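Glutathione S-transferase 2 (Onchocerca volvulus, PDB 1TU7) catalyses the conjugation of glutathione to halide-bearing electrophiles and appears to play a central role in the parasite's detoxification system. Local coordinates at residues 3-8 against 28-33; 49-54 against 64-69. One frame throughout, in Å; residues are numbered along the deposited sequence.

Contact 1 of 2, residues 3-8 against 28-33. With GSH (glutathione), chain C.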
# COMPACT_ATOMS: atom_id res chain seq x y z
N TYR A 3 -14.76 11.74 -15.03
CA TYR A 3 -14.12 10.65 -14.32
C TYR A 3 -14.21 9.39 -15.14
O TYR A 3 -15.28 8.99 -15.59
CB TYR A 3 -14.78 10.39 -12.97
CG TYR A 3 -14.64 11.47 -11.94
CD1 TYR A 3 -15.62 12.41 -11.77
CD2 TYR A 3 -13.54 11.54 -11.12
CE1 TYR A 3 -15.53 13.38 -10.82
CE2 TYR A 3 -13.42 12.53 -10.16
CZ TYR A 3 -14.43 13.45 -10.01
OH TYR A 3 -14.38 14.46 -9.07
N LYS A 4 -13.09 8.72 -15.31
CA LYS A 4 -13.04 7.43 -16.00
C LYS A 4 -12.14 6.52 -15.20
O LYS A 4 -11.01 6.88 -14.89
CB LYS A 4 -12.52 7.56 -17.43
CG LYS A 4 -12.37 6.23 -18.11
CD LYS A 4 -12.28 6.32 -19.60
CE LYS A 4 -11.02 6.89 -20.05
NZ LYS A 4 -11.05 7.00 -21.55
N LEU A 5 -12.61 5.33 -14.89
CA LEU A 5 -11.82 4.33 -14.21
C LEU A 5 -11.58 3.18 -15.15
O LEU A 5 -12.55 2.55 -15.61
CB LEU A 5 -12.54 3.83 -12.96
CG LEU A 5 -11.79 2.81 -12.12
CD1 LEU A 5 -10.64 3.46 -11.37
CD2 LEU A 5 -12.75 2.15 -11.15
N THR A 6 -10.31 2.91 -15.41
CA THR A 6 -9.91 1.86 -16.33
C THR A 6 -9.35 0.70 -15.53
O THR A 6 -8.41 0.86 -14.75
CB THR A 6 -8.88 2.41 -17.32
OG1 THR A 6 -9.51 3.44 -18.09
CG2 THR A 6 -8.44 1.34 -18.31
N TYR A 7 -9.95 -0.48 -15.71
CA TYR A 7 -9.49 -1.70 -15.07
C TYR A 7 -10.00 -2.88 -15.88
O TYR A 7 -10.72 -2.72 -16.85
CB TYR A 7 -10.01 -1.80 -13.62
CG TYR A 7 -9.34 -2.87 -12.78
CD1 TYR A 7 -10.07 -3.95 -12.29
CD2 TYR A 7 -7.99 -2.83 -12.51
CE1 TYR A 7 -9.49 -4.94 -11.53
CE2 TYR A 7 -7.39 -3.82 -11.73
CZ TYR A 7 -8.16 -4.87 -11.23
OH TYR A 7 -7.61 -5.86 -10.46
N PHE A 8 -9.60 -4.07 -15.50
CA PHE A 8 -10.14 -5.26 -16.13
C PHE A 8 -11.60 -5.46 -15.74
O PHE A 8 -12.15 -4.79 -14.84
CB PHE A 8 -9.25 -6.44 -15.74
CG PHE A 8 -7.83 -6.25 -16.17
CD1 PHE A 8 -6.84 -5.85 -15.27
CD2 PHE A 8 -7.50 -6.34 -17.52
CE1 PHE A 8 -5.54 -5.61 -15.68
CE2 PHE A 8 -6.20 -6.10 -17.94
CZ PHE A 8 -5.21 -5.74 -17.02
N PHE A 28 -19.23 8.21 -13.34
CA PHE A 28 -17.98 7.87 -13.99
C PHE A 28 -18.15 6.87 -15.13
O PHE A 28 -19.12 6.07 -15.17
CB PHE A 28 -16.95 7.35 -12.96
CG PHE A 28 -17.26 5.96 -12.42
CD1 PHE A 28 -18.26 5.77 -11.48
CD2 PHE A 28 -16.52 4.87 -12.84
CE1 PHE A 28 -18.52 4.50 -10.98
CE2 PHE A 28 -16.79 3.60 -12.34
CZ PHE A 28 -17.79 3.43 -11.40
N ILE A 29 -17.19 6.89 -16.05
CA ILE A 29 -17.07 5.85 -17.07
C ILE A 29 -16.36 4.67 -16.45
O ILE A 29 -15.21 4.79 -16.02
CB ILE A 29 -16.29 6.34 -18.31
CG1 ILE A 29 -17.05 7.47 -19.01
CG2 ILE A 29 -16.06 5.20 -19.25
CD1 ILE A 29 -16.14 8.30 -19.86
N ASP A 30 -17.07 3.55 -16.35
CA ASP A 30 -16.50 2.28 -15.88
C ASP A 30 -15.91 1.56 -17.07
O ASP A 30 -16.63 0.88 -17.80
CB ASP A 30 -17.56 1.45 -15.14
CG ASP A 30 -16.96 0.37 -14.29
OD1 ASP A 30 -17.68 -0.58 -13.91
OD2 ASP A 30 -15.77 0.41 -13.93
N ASP A 31 -14.64 1.84 -17.34
CA ASP A 31 -13.95 1.40 -18.53
C ASP A 31 -13.30 0.04 -18.27
O ASP A 31 -12.21 -0.04 -17.74
CB ASP A 31 -12.91 2.47 -18.92
CG ASP A 31 -12.13 2.13 -20.15
OD1 ASP A 31 -10.96 2.59 -20.27
OD2 ASP A 31 -12.61 1.45 -21.06
N ARG A 32 -14.03 -1.01 -18.62
CA ARG A 32 -13.65 -2.38 -18.32
C ARG A 32 -13.02 -2.99 -19.54
O ARG A 32 -13.72 -3.18 -20.57
CB ARG A 32 -14.88 -3.16 -17.92
CG ARG A 32 -15.57 -2.55 -16.74
CD ARG A 32 -16.94 -3.14 -16.41
NE ARG A 32 -16.80 -4.38 -15.66
CZ ARG A 32 -16.85 -4.47 -14.33
NH1 ARG A 32 -17.00 -3.39 -13.58
NH2 ARG A 32 -16.73 -5.64 -13.76
N ILE A 33 -11.73 -3.29 -19.47
CA ILE A 33 -11.03 -3.79 -20.65
C ILE A 33 -10.73 -5.28 -20.58
O ILE A 33 -10.44 -5.83 -19.51
CB ILE A 33 -9.77 -3.02 -20.90
CG1 ILE A 33 -8.77 -3.32 -19.81
CG2 ILE A 33 -10.03 -1.49 -21.03
CD1 ILE A 33 -7.34 -3.24 -20.31
N1 GSH C . -0.07 -1.67 -6.42
CA1 GSH C . -0.93 -1.74 -7.54
C1 GSH C . -2.20 -1.03 -7.34
O11 GSH C . -2.70 -1.15 -6.10
O12 GSH C . -2.95 -0.40 -8.18
CB1 GSH C . -1.10 -2.99 -8.29
CG1 GSH C . -1.64 -2.91 -9.70
CD1 GSH C . -1.71 -4.29 -10.33
OE1 GSH C . -1.11 -5.33 -9.70
N2 GSH C . -2.38 -4.42 -11.44
CA2 GSH C . -2.59 -5.70 -12.12
C2 GSH C . -2.37 -5.50 -13.57
O2 GSH C . -2.60 -4.27 -14.15
CB2 GSH C . -4.02 -6.18 -11.94
SG2 GSH C . -4.30 -6.79 -10.26
N3 GSH C . -1.95 -6.51 -14.31
CA3 GSH C . -1.78 -6.29 -15.72
C3 GSH C . -0.35 -6.50 -16.12
O31 GSH C . 0.68 -6.31 -15.33
O32 GSH C . -0.14 -6.92 -17.44
O HOH W 1 -11.28 4.42 -22.84
O HOH W 2 -13.27 -0.31 -14.80
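Leu5 and Asp31 are joined through their backbones where strand 3-8 runs parallel to strand 29-33, the two strands of the beta-alpha-beta unit that opens the thioredoxin-like domain of glutathione transferases. The pairing illustrates how packing can change from one patch of a sheet to another. In the tight patch, under Ile17, Arg18 and Leu21 of helix 15-23, Phe28 CD2 lies 4.1 Å from Leu5 CB. The Phe28 CG sits between the backbone N and the carbonyl carbon (chi1 72°), which brings the ring alongside strand 3-8. Asp30, on the same face as Leu5, is shared by two arginines: Arg32 NH1 meets its OD1 on the syn side at 2.9 Å, and Arg18 forms a salt bridge with OD2.

At the C-terminal ends of the two strands, Tyr7 OH is hydrogen-bonded to Leu13 N and lies 3.4 Å from the glutathione SG2. There, too, Phe8 CE2 rests 3.9 Å from Ile33 CD1.

The outer part of the other face, where Lys4 reaches a water, is looser. Lys4 CG passes 3.9 Å from Asp31 CB, and a bend at chi3 (71°) turns the amine toward the water, 2.9 Å from NZ; the same water donates only weakly to Asp31 OD1. That carboxylate oxygen has a firmer partner, Thr6 OG1, which donates to it over 2.8 Å from the anti side, 16° out of the carboxylate plane.

Contact 2 of 2, residues 49-54 against 64-69. With GSH (glutathione), chain C.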
# COMPACT_ATOMS: atom_id res chain seq x y z
N GLN A 49 0.31 -0.84 -15.40
CA GLN A 49 -0.73 -1.60 -14.70
C GLN A 49 -1.98 -0.74 -14.44
O GLN A 49 -1.99 0.48 -14.58
CB GLN A 49 -0.15 -2.15 -13.38
CG GLN A 49 0.92 -3.22 -13.62
CD GLN A 49 1.13 -4.15 -12.46
OE1 GLN A 49 1.07 -5.39 -12.61
NE2 GLN A 49 1.36 -3.59 -11.31
N LEU A 50 -3.05 -1.44 -14.10
CA LEU A 50 -4.35 -0.86 -13.77
C LEU A 50 -4.65 -1.22 -12.31
O LEU A 50 -4.10 -2.19 -11.79
CB LEU A 50 -5.41 -1.45 -14.70
CG LEU A 50 -5.16 -1.21 -16.20
CD1 LEU A 50 -6.26 -1.83 -17.06
CD2 LEU A 50 -4.99 0.25 -16.52
N PRO A 51 -5.54 -0.51 -11.62
CA PRO A 51 -6.45 0.50 -12.15
C PRO A 51 -5.83 1.84 -12.41
O PRO A 51 -4.76 2.16 -11.88
CB PRO A 51 -7.50 0.62 -11.04
CG PRO A 51 -6.76 0.29 -9.80
CD PRO A 51 -5.82 -0.80 -10.20
N CYS A 52 -6.49 2.59 -13.29
CA CYS A 52 -6.19 4.00 -13.54
C CYS A 52 -7.42 4.83 -13.44
O CYS A 52 -8.42 4.49 -14.05
CB CYS A 52 -5.61 4.12 -14.94
SG CYS A 52 -5.13 5.78 -15.42
N LEU A 53 -7.37 5.93 -12.69
CA LEU A 53 -8.43 6.92 -12.69
C LEU A 53 -7.97 8.13 -13.49
O LEU A 53 -6.94 8.74 -13.18
CB LEU A 53 -8.78 7.36 -11.27
CG LEU A 53 -9.87 8.43 -11.22
CD1 LEU A 53 -11.21 7.80 -11.55
CD2 LEU A 53 -9.79 9.09 -9.83
N TYR A 54 -8.76 8.48 -14.49
CA TYR A 54 -8.67 9.78 -15.13
C TYR A 54 -9.65 10.70 -14.45
O TYR A 54 -10.84 10.44 -14.41
CB TYR A 54 -9.00 9.64 -16.62
CG TYR A 54 -8.14 8.64 -17.38
CD1 TYR A 54 -8.52 7.29 -17.50
CD2 TYR A 54 -6.94 9.04 -18.00
CE1 TYR A 54 -7.75 6.39 -18.20
CE2 TYR A 54 -6.17 8.13 -18.70
CZ TYR A 54 -6.59 6.82 -18.82
OH TYR A 54 -5.85 5.89 -19.55
N GLY A 64 -4.37 2.64 -4.16
CA GLY A 64 -4.40 3.39 -2.93
C GLY A 64 -4.30 4.89 -3.11
O GLY A 64 -4.92 5.67 -2.40
N ALA A 65 -3.51 5.31 -4.09
CA ALA A 65 -3.39 6.73 -4.40
C ALA A 65 -4.68 7.28 -5.00
O ALA A 65 -5.08 8.39 -4.71
CB ALA A 65 -2.23 7.00 -5.35
N ILE A 66 -5.34 6.46 -5.81
CA ILE A 66 -6.63 6.84 -6.39
C ILE A 66 -7.64 7.04 -5.28
O ILE A 66 -8.33 8.06 -5.23
CB ILE A 66 -7.12 5.75 -7.39
CG1 ILE A 66 -6.22 5.67 -8.63
CG2 ILE A 66 -8.58 6.03 -7.78
CD1 ILE A 66 -6.41 4.42 -9.48
N LEU A 67 -7.72 6.07 -4.39
CA LEU A 67 -8.68 6.15 -3.29
C LEU A 67 -8.43 7.37 -2.40
O LEU A 67 -9.38 8.06 -2.02
CB LEU A 67 -8.63 4.87 -2.48
CG LEU A 67 -9.79 4.06 -1.97
CD1 LEU A 67 -11.03 4.15 -2.83
CD2 LEU A 67 -9.23 2.63 -1.87
N ARG A 68 -7.18 7.63 -2.04
CA ARG A 68 -6.89 8.79 -1.18
C ARG A 68 -7.14 10.11 -1.89
O ARG A 68 -7.56 11.08 -1.29
CB ARG A 68 -5.47 8.74 -0.63
CG ARG A 68 -5.35 7.74 0.50
CD ARG A 68 -3.97 7.66 1.10
NE ARG A 68 -3.07 6.96 0.24
CZ ARG A 68 -2.93 5.65 0.22
NH1 ARG A 68 -3.69 4.90 1.05
NH2 ARG A 68 -2.09 5.07 -0.61
N HIS A 69 -6.89 10.17 -3.20
CA HIS A 69 -7.20 11.37 -3.94
C HIS A 69 -8.70 11.64 -3.94
O HIS A 69 -9.15 12.74 -3.69
CB HIS A 69 -6.68 11.27 -5.36
CG HIS A 69 -7.27 12.24 -6.31
ND1 HIS A 69 -6.85 13.54 -6.39
CD2 HIS A 69 -8.26 12.10 -7.23
CE1 HIS A 69 -7.54 14.17 -7.32
NE2 HIS A 69 -8.39 13.31 -7.86
N1 GSH C . -0.07 -1.67 -6.42
CA1 GSH C . -0.93 -1.74 -7.54
C1 GSH C . -2.20 -1.03 -7.34
O11 GSH C . -2.70 -1.15 -6.10
O12 GSH C . -2.95 -0.40 -8.18
CB1 GSH C . -1.10 -2.99 -8.29
CG1 GSH C . -1.64 -2.91 -9.70
CD1 GSH C . -1.71 -4.29 -10.33
OE1 GSH C . -1.11 -5.33 -9.70
N2 GSH C . -2.38 -4.42 -11.44
CA2 GSH C . -2.59 -5.70 -12.12
C2 GSH C . -2.37 -5.50 -13.57
O2 GSH C . -2.60 -4.27 -14.15
CB2 GSH C . -4.02 -6.18 -11.94
SG2 GSH C . -4.30 -6.79 -10.26
N3 GSH C . -1.95 -6.51 -14.31
CA3 GSH C . -1.78 -6.29 -15.72
C3 GSH C . -0.35 -6.50 -16.12
O31 GSH C . 0.68 -6.31 -15.33
O32 GSH C . -0.14 -6.92 -17.44
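Leu53 and Ile66 bring their CA atoms to 6.6 Å of each other, where strand 52-54 and helix 64-69 come within 8.9 Å, axis to axis, their N-to-C directions 36° apart. This is sheet-on-helix packing within the thioredoxin-like domain, and a single isoleucine does most of the touching. Both branches of Ile66 are used: CG2 leans on Leu53 CB at 3.7 Å, while the extended CG1 arm (chi2 165°) carries CD1 against the backbone of residues 51 to 53, 3.7 Å from Leu53 N and 3.7 Å from Pro51 O. One turn further along the helix, His69 CD2 approaches Leu53 CD2 at 4.3 Å. Ile17 of helix 15-23 touches both Pro51 and Ile66.

Pro51 follows a cis peptide bond, the cis-proline characteristic of the thioredoxin fold, and just before it the backbone turns to the ligand. Leu50 N donates to glutathione O2 over 2.9 Å, almost straight at 173°, and Leu50 O accepts from glutathione N2 at 2.8 Å, so both backbone polar atoms of Leu50 hold the cysteinyl part of glutathione.

No hydrogen bond crosses between strand and helix, which leaves apolar fit to join them. The polar end of His69 turns to the dimer interface, NE2 bonded to Asp55 of its own chain and ND1 to Glu81 of the second subunit; bonds to two carboxylates fix the ring's rotation and probably stabilise a positively charged imidazole.

The two contacts meet in one sheet, their centres 11 Å apart, because strand 3-8 of contact 1 is the antiparallel neighbour of strand 52-55 in contact 2. Two probable hydrogen bonds join them, Thr6 N to Cys52 O and Lys4 O to Tyr54 N, each 2.8 Å. The residues of contact 2 all come later in the sequence than those of contact 1, yet each contact reaches the same glutathione, contact 2 through residues 49-51. The side chains of Tyr7 and Pro51 are about 4 Å apart at their nearest atoms, so the two contacts border adjoining parts of the ligand site. Ser63 and Arg95 of the same chain and Asp96 of the second subunit add further hydrogen bonds to the ligand.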